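Local coordinates for protein succinyl-CoA ligase (ADP-forming) subunit alpha (Methanosaeta concilii, PDB 6HXI) that is a two-part protein that joins a CoA-ligase-like region to a citrate-synthase-like C-terminal region and binds coenzyme A, at residues 284-287 against 288-291; 261-264 against 265-269. One frame throughout, in Å; residues are numbered along the deposited sequence.

Both contacts belong to the CoA-ligase family region and flank one connection of the fold. Along the chain, interaction 2 comes first, in the turn that leaves strand 255-260, an outermost strand, within this chain, of a mixed sheet; interaction 1 follows where helix 287-297 begins. Their centres lie about 11 Å apart, and the two meet directly: Gln288 NE2 reaches Thr262 O at 3.0 Å, a probable hydrogen bond, while Ala287 CB packs 3.4 Å from Gly261 C. The exit of the strand and the start of the helix are thus held side by side. Neither contact contains a residue of the coenzyme A pocket; interaction 1 is internal to the subunit, while interaction 2 also meets a neighbouring chain.

Interaction 1. Residues 284-287 against 288-291; sequences KETA and QAKN
Thr286 forms the N-cap of helix 287-297, and its hydroxyl faces the first-turn amide of Ala289. With chi1 at 67°, OG1 lies between the backbone N and the carbonyl carbon and turns toward the helix. It accepts a weak but nearly straight bond from Ala289 N at 3.4 Å, with an N-H...O angle of 166°. The same hydroxyl is hydrogen-bonded to Glu283 O, so it ties the incoming loop to the helix start. Threonine suits the place, since its oxygen can serve an amide that has no preceding turn to pair with. The small Ala289 methyl touches both Thr286 OG1 and Lys284 O, its CB being 3.6 Å from the latter. Regular helical bonding then begins, as Lys290 N gives to Thr286 O at 3.2 Å and Asn291 N to Ala287 O at 2.9 Å.

The long chain of Lys290, extended beyond CG, runs back over the cap: CG passes 3.3 Å from Thr286 O and CE 3.5 Å from Glu285 O. A lysine is long enough to cross the helix start and set its ammonium in a salt bridge to Glu239 and among the carbonyls of Glu233, Gly235 and Gly236. Glu285 directs its carboxylate to Arg206 and Gly236 N instead. Gln288 bends at chi2 (79°), bringing OE1 back toward the helix start, where one water accepts from Ala287 N at 2.8 Å and donates to Gln288 OE1 at 3.0 Å; the amide nitrogen has its partner in Thr262.

Around this helix start, Ala287 and Lys290 pack on Val259 of strand 255-260, and Asn291 touches Trp258 and bonds through OD1 to Val259 N. Ala289 and Lys290 lie against Tyr240, so the helix's first turn packs against both helix 239-247 and strand 255-260.

Interaction 2. Residues 261-264 against 265-269; sequences GTCS and PYLPA
Tyr266 N gives to Cys263 O at 3.0 Å and Leu267 N to Ser264 O at 3.2 Å, closing a short 3-10 turn; the second donor stands 59° out of the carbonyl plane, off the lone pair. Pro265 suits its place because its missing N-H is not called on by either bond; its CD lies 3.4 Å from Thr262 O. That same oxygen meets the edge of the Tyr266 ring in its plane, 3.2 Å from CE1.

On Ser264, chi1 of -171° sets OG beside the carbonyl carbon, where a single water bridges carbonyl and hydroxyl: it donates to Ser264 O at 2.7 Å, accepts from OG, and donates also to Pro268 O. Serine's short hydroxyl can thus share the water held by its own carbonyl. Cys263 turns SG against Leu267 CD1, 3.9 Å away, and both side chains pack on Phe273. Asp288 of the neighbouring citrate lyase chain accepts from Gly261 N through OD2 and from Cys263 N through OD1; Cys263 packs on Cys291 and Leu267 on Leu267 of that chain.

The chemistry is therefore divided: main-chain bonds and one water shape the turn, two amides bind the other chain's aspartate, and cysteine and leucine add apolar contact there.

Interaction 1. Residues 284-287 against 288-291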
loop_
_atom_site.group_PDB
_atom_site.type_symbol
_atom_site.label_atom_id
_atom_site.label_comp_id
_atom_site.label_asym_id
_atom_site.label_seq_id
_atom_site.Cartn_x
_atom_site.Cartn_y
_atom_site.Cartn_z
ATOM N N LYS B 284 -68.400 17.413 30.186
ATOM C CA LYS B 284 -68.454 15.957 30.062
ATOM C C LYS B 284 -67.033 15.385 29.896
ATOM O O LYS B 284 -66.736 14.323 30.424
ATOM C CB LYS B 284 -69.337 15.559 28.872
ATOM C CG LYS B 284 -69.888 14.149 28.976
ATOM C CD LYS B 284 -70.348 13.617 27.619
ATOM C CE LYS B 284 -70.825 12.192 27.743
ATOM N NZ LYS B 284 -71.507 11.722 26.514
ATOM N N GLU B 285 -66.148 16.120 29.208
ATOM C CA GLU B 285 -64.768 15.713 28.966
ATOM C C GLU B 285 -63.850 15.796 30.201
ATOM O O GLU B 285 -62.765 15.223 30.169
ATOM C CB GLU B 285 -64.175 16.508 27.795
ATOM C CG GLU B 285 -64.683 16.078 26.432
ATOM C CD GLU B 285 -64.035 16.792 25.259
ATOM O OE1 GLU B 285 -64.776 17.194 24.332
ATOM O OE2 GLU B 285 -62.791 16.942 25.256
ATOM N N THR B 286 -64.266 16.482 31.277
ATOM C CA THR B 286 -63.457 16.632 32.503
ATOM C C THR B 286 -63.274 15.321 33.277
ATOM O O THR B 286 -64.108 14.424 33.180
ATOM C CB THR B 286 -64.032 17.729 33.441
ATOM O OG1 THR B 286 -65.297 17.322 33.968
ATOM C CG2 THR B 286 -64.123 19.093 32.787
ATOM N N ALA B 287 -62.210 15.245 34.090
ATOM C CA ALA B 287 -61.908 14.093 34.936
ATOM C C ALA B 287 -63.026 13.851 35.972
ATOM O O ALA B 287 -63.385 12.695 36.222
ATOM C CB ALA B 287 -60.565 14.278 35.627
ATOM N N GLN B 288 -63.601 14.933 36.531
ATOM C CA GLN B 288 -64.690 14.863 37.519
ATOM C C GLN B 288 -65.936 14.194 36.943
ATOM O O GLN B 288 -66.404 13.213 37.521
ATOM C CB GLN B 288 -65.002 16.243 38.142
ATOM C CG GLN B 288 -63.967 16.709 39.191
ATOM C CD GLN B 288 -62.662 17.279 38.628
ATOM O OE1 GLN B 288 -62.428 17.358 37.401
ATOM N NE2 GLN B 288 -61.790 17.737 39.524
ATOM N N ALA B 289 -66.434 14.677 35.786
ATOM C CA ALA B 289 -67.588 14.109 35.081
ATOM C C ALA B 289 -67.363 12.627 34.725
ATOM O O ALA B 289 -68.292 11.828 34.834
ATOM C CB ALA B 289 -67.870 14.905 33.823
ATOM N N LYS B 290 -66.131 12.261 34.356
ATOM C CA LYS B 290 -65.746 10.882 34.011
ATOM C C LYS B 290 -65.696 9.939 35.226
ATOM O O LYS B 290 -66.272 8.851 35.168
ATOM C CB LYS B 290 -64.421 10.852 33.222
ATOM C CG LYS B 290 -64.550 11.429 31.810
ATOM C CD LYS B 290 -63.243 11.394 31.057
ATOM C CE LYS B 290 -63.394 11.854 29.625
ATOM N NZ LYS B 290 -62.167 11.587 28.812
ATOM N N ASN B 291 -65.031 10.364 36.321
ATOM C CA ASN B 291 -64.918 9.583 37.557
ATOM C C ASN B 291 -66.280 9.394 38.210
ATOM O O ASN B 291 -66.556 8.315 38.735
ATOM C CB ASN B 291 -63.907 10.216 38.529
ATOM C CG ASN B 291 -62.458 9.951 38.173
ATOM O OD1 ASN B 291 -62.087 8.856 37.730
ATOM N ND2 ASN B 291 -61.595 10.946 38.364
HETATM O O HOH W 1 -61.017 17.683 34.765
#

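Interaction 2. Residues 261-264 against 265-269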
loop_
_atom_site.group_PDB
_atom_site.type_symbol
_atom_site.label_atom_id
_atom_site.label_comp_id
_atom_site.label_asym_id
_atom_site.label_seq_id
_atom_site.Cartn_x
_atom_site.Cartn_y
_atom_site.Cartn_z
ATOM N N GLY B 261 -56.570 14.214 35.720
ATOM C CA GLY B 261 -56.874 15.558 35.236
ATOM C C GLY B 261 -57.840 16.310 36.133
ATOM O O GLY B 261 -58.564 17.182 35.655
ATOM N N THR B 262 -57.857 15.977 37.435
ATOM C CA THR B 262 -58.716 16.628 38.433
ATOM C C THR B 262 -58.226 18.054 38.733
ATOM O O THR B 262 -58.965 18.837 39.311
ATOM C CB THR B 262 -58.884 15.755 39.703
ATOM O OG1 THR B 262 -57.645 15.651 40.410
ATOM C CG2 THR B 262 -59.438 14.357 39.400
ATOM N N CYS B 263 -56.974 18.384 38.324
ATOM C CA CYS B 263 -56.337 19.698 38.487
ATOM C C CYS B 263 -56.985 20.783 37.615
ATOM O O CYS B 263 -57.035 21.941 38.026
ATOM C CB CYS B 263 -54.852 19.587 38.180
ATOM S SG CYS B 263 -54.502 19.077 36.476
ATOM N N SER B 264 -57.421 20.407 36.395
ATOM C CA SER B 264 -57.994 21.272 35.359
ATOM C C SER B 264 -58.959 22.379 35.843
ATOM O O SER B 264 -58.697 23.529 35.483
ATOM C CB SER B 264 -58.662 20.448 34.266
ATOM O OG SER B 264 -59.033 21.257 33.165
ATOM N N PRO B 265 -60.048 22.120 36.633
ATOM C CA PRO B 265 -60.942 23.233 37.037
ATOM C C PRO B 265 -60.300 24.334 37.884
ATOM O O PRO B 265 -60.817 25.453 37.906
ATOM C CB PRO B 265 -62.063 22.528 37.805
ATOM C CG PRO B 265 -62.011 21.113 37.358
ATOM C CD PRO B 265 -60.562 20.833 37.144
ATOM N N TYR B 266 -59.190 24.021 38.585
ATOM C CA TYR B 266 -58.464 24.953 39.457
ATOM C C TYR B 266 -57.577 25.907 38.655
ATOM O O TYR B 266 -57.228 26.985 39.144
ATOM C CB TYR B 266 -57.565 24.179 40.433
ATOM C CG TYR B 266 -58.251 23.179 41.338
ATOM C CD1 TYR B 266 -58.456 21.865 40.929
ATOM C CD2 TYR B 266 -58.567 23.505 42.654
ATOM C CE1 TYR B 266 -59.027 20.920 41.780
ATOM C CE2 TYR B 266 -59.117 22.561 43.522
ATOM C CZ TYR B 266 -59.341 21.268 43.080
ATOM O OH TYR B 266 -59.879 20.319 43.912
ATOM N N LEU B 267 -57.184 25.479 37.448
ATOM C CA LEU B 267 -56.278 26.166 36.526
ATOM C C LEU B 267 -57.050 26.822 35.344
ATOM O O LEU B 267 -58.263 26.588 35.243
ATOM C CB LEU B 267 -55.259 25.129 35.987
ATOM C CG LEU B 267 -54.682 24.114 36.981
ATOM C CD1 LEU B 267 -54.104 22.926 36.257
ATOM C CD2 LEU B 267 -53.641 24.744 37.912
ATOM N N PRO B 268 -56.398 27.625 34.436
ATOM C CA PRO B 268 -57.150 28.222 33.305
ATOM C C PRO B 268 -57.714 27.183 32.329
ATOM O O PRO B 268 -57.086 26.151 32.103
ATOM C CB PRO B 268 -56.114 29.122 32.609
ATOM C CG PRO B 268 -55.015 29.299 33.591
ATOM C CD PRO B 268 -54.977 28.038 34.391
ATOM N N ALA B 269 -58.900 27.468 31.749
ATOM C CA ALA B 269 -59.601 26.594 30.798
ATOM C C ALA B 269 -58.813 26.360 29.493
ATOM O O ALA B 269 -59.077 25.390 28.775
ATOM C CB ALA B 269 -60.983 27.164 30.491
HETATM O O HOH W 2 -57.117 23.742 33.261
#